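Local structure of putative epimerase (Burkholderia cenocepacia, 4LW8) at residues A[21-26]-A[90-95]. The protein is a putative NAD(P)-dependent epimerase or dehydratase that probably modifies nucleotide-activated sugars for lipopolysaccharide O-antigen biosynthesis. Residues are numbered along the deposited sequence; the frame is centred on the assembly and turned at random.
Sequences AFVTGL and VHLAAR
Val23 pairs with Val90, and Thr24 with His91, in a parallel beta ladder whose short touching parts run 27° apart. Val90 N donates to Phe22 O at 3.0 Å, and Val90 O accepts a hydrogen bond from Thr24 N, also at 3.0 Å; Val23 CA makes a CA-H...O contact with the same oxygen. Beyond His91 the ladder gives way to loop, where Leu92 N makes weak bonds to both Thr24 O (3.4 Å) and Thr24 OG1. With chi1 at 63°, Thr24 OG1 sits between the backbone N and the carbonyl carbon of its own residue and hydrogen-bonds His91 ND1 at the ring edge (2.7 Å). Ala93 N donates to Thr24 OG1 almost straight (3.1 Å, 171°). One buried hydroxyl thus ties the histidine ring to the start of the loop, and Thr114 OG1 holds the ring's other nitrogen, NE2, which should fix its rotation. On the Val23 and Val90 face, Val23 CG1 packs against Leu92 CD1 at 3.6 Å. Gly25 lies in a type II turn from Val23 to Leu26, and its N lies 3.6 Å from Ala93 CB. These strand ends lie at the carboxyl edge of the sheet, a placement consistent with the NAD(P) site of Rossmann folds in this family. Strand 44-49 flanks strand 20-24 on its other edge; helix 29-40 covers Val23 and Leu92, and helix 103-122 covers Phe22 and His91.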
loop_
_atom_site.group_PDB
_atom_site.type_symbol
_atom_site.label_atom_id
_atom_site.label_comp_id
_atom_site.label_asym_id
_atom_site.label_seq_id
_atom_site.Cartn_x
_atom_site.Cartn_y
_atom_site.Cartn_z
ATOM N N ALA A 21 15.920 3.394 -24.381
ATOM C CA ALA A 21 15.492 3.465 -22.989
ATOM C C ALA A 21 14.287 4.376 -22.907
ATOM O O ALA A 21 14.139 5.295 -23.721
ATOM C CB ALA A 21 16.603 3.972 -22.104
ATOM N N PHE A 22 13.428 4.110 -21.925
ATOM C CA PHE A 22 12.222 4.884 -21.698
ATOM C C PHE A 22 12.186 5.294 -20.224
ATOM O O PHE A 22 12.190 4.440 -19.331
ATOM C CB PHE A 22 10.992 4.056 -22.085
ATOM C CG PHE A 22 9.683 4.788 -21.974
ATOM C CD1 PHE A 22 9.396 5.858 -22.808
ATOM C CD2 PHE A 22 8.721 4.376 -21.053
ATOM C CE1 PHE A 22 8.180 6.518 -22.723
ATOM C CE2 PHE A 22 7.504 5.041 -20.950
ATOM C CZ PHE A 22 7.229 6.110 -21.789
ATOM N N VAL A 23 12.187 6.595 -19.970
ATOM C CA VAL A 23 12.278 7.116 -18.602
ATOM C C VAL A 23 11.088 7.988 -18.288
ATOM O O VAL A 23 10.900 9.011 -18.926
ATOM C CB VAL A 23 13.558 7.951 -18.389
ATOM C CG1 VAL A 23 13.631 8.449 -16.950
ATOM C CG2 VAL A 23 14.819 7.124 -18.785
ATOM N N THR A 24 10.269 7.600 -17.316
ATOM C CA THR A 24 9.199 8.496 -16.907
ATOM C C THR A 24 9.771 9.626 -16.041
ATOM O O THR A 24 10.719 9.416 -15.292
ATOM C CB THR A 24 8.094 7.763 -16.142
ATOM O OG1 THR A 24 8.629 7.227 -14.921
ATOM C CG2 THR A 24 7.496 6.645 -17.013
ATOM N N GLY A 25 9.198 10.825 -16.149
ATOM C CA GLY A 25 9.711 11.976 -15.409
ATOM C C GLY A 25 11.127 12.307 -15.856
ATOM O O GLY A 25 11.957 12.726 -15.052
ATOM N N LEU A 26 11.398 12.106 -17.147
ATOM C CA LEU A 26 12.734 12.289 -17.711
ATOM C C LEU A 26 13.314 13.691 -17.483
ATOM O O LEU A 26 14.527 13.828 -17.282
ATOM C CB LEU A 26 12.715 12.004 -19.224
ATOM C CG LEU A 26 14.002 12.231 -20.030
ATOM C CD1 LEU A 26 15.190 11.502 -19.408
ATOM C CD2 LEU A 26 13.816 11.783 -21.470
ATOM N N VAL A 90 13.160 3.192 -16.838
ATOM C CA VAL A 90 13.395 3.708 -15.498
ATOM C C VAL A 90 12.202 4.566 -15.120
ATOM O O VAL A 90 11.896 5.554 -15.774
ATOM C CB VAL A 90 14.696 4.524 -15.381
ATOM C CG1 VAL A 90 14.938 4.929 -13.904
ATOM C CG2 VAL A 90 15.871 3.718 -15.870
ATOM N N HIS A 91 11.514 4.164 -14.066
ATOM C CA HIS A 91 10.308 4.856 -13.639
ATOM C C HIS A 91 10.629 5.833 -12.514
ATOM O O HIS A 91 10.796 5.423 -11.374
ATOM C CB HIS A 91 9.274 3.836 -13.196
ATOM C CG HIS A 91 7.994 4.432 -12.694
ATOM N ND1 HIS A 91 7.373 5.496 -13.298
ATOM C CD2 HIS A 91 7.215 4.078 -11.638
ATOM C CE1 HIS A 91 6.254 5.780 -12.640
ATOM N NE2 HIS A 91 6.139 4.933 -11.638
ATOM N N LEU A 92 10.732 7.114 -12.854
ATOM C CA LEU A 92 11.102 8.154 -11.885
ATOM C C LEU A 92 9.932 9.062 -11.535
ATOM O O LEU A 92 9.966 9.749 -10.520
ATOM C CB LEU A 92 12.251 9.020 -12.429
ATOM C CG LEU A 92 13.522 8.253 -12.811
ATOM C CD1 LEU A 92 14.528 9.167 -13.515
ATOM C CD2 LEU A 92 14.143 7.584 -11.582
ATOM N N ALA A 93 8.924 9.100 -12.407
ATOM C CA ALA A 93 7.806 10.031 -12.243
ATOM C C ALA A 93 6.967 9.662 -11.027
ATOM O O ALA A 93 6.504 8.529 -10.908
ATOM C CB ALA A 93 6.942 10.058 -13.507
ATOM N N ALA A 94 6.763 10.625 -10.136
ATOM C CA ALA A 94 5.935 10.420 -8.947
ATOM C C ALA A 94 5.381 11.757 -8.496
ATOM O O ALA A 94 5.809 12.805 -8.977
ATOM C CB ALA A 94 6.742 9.760 -7.803
ATOM N N ARG A 95 4.446 11.726 -7.553
ATOM C CA ARG A 95 3.960 12.955 -6.954
ATOM C C ARG A 95 4.525 13.060 -5.549
ATOM O O ARG A 95 4.447 12.096 -4.787
ATOM C CB ARG A 95 2.431 12.996 -6.920
#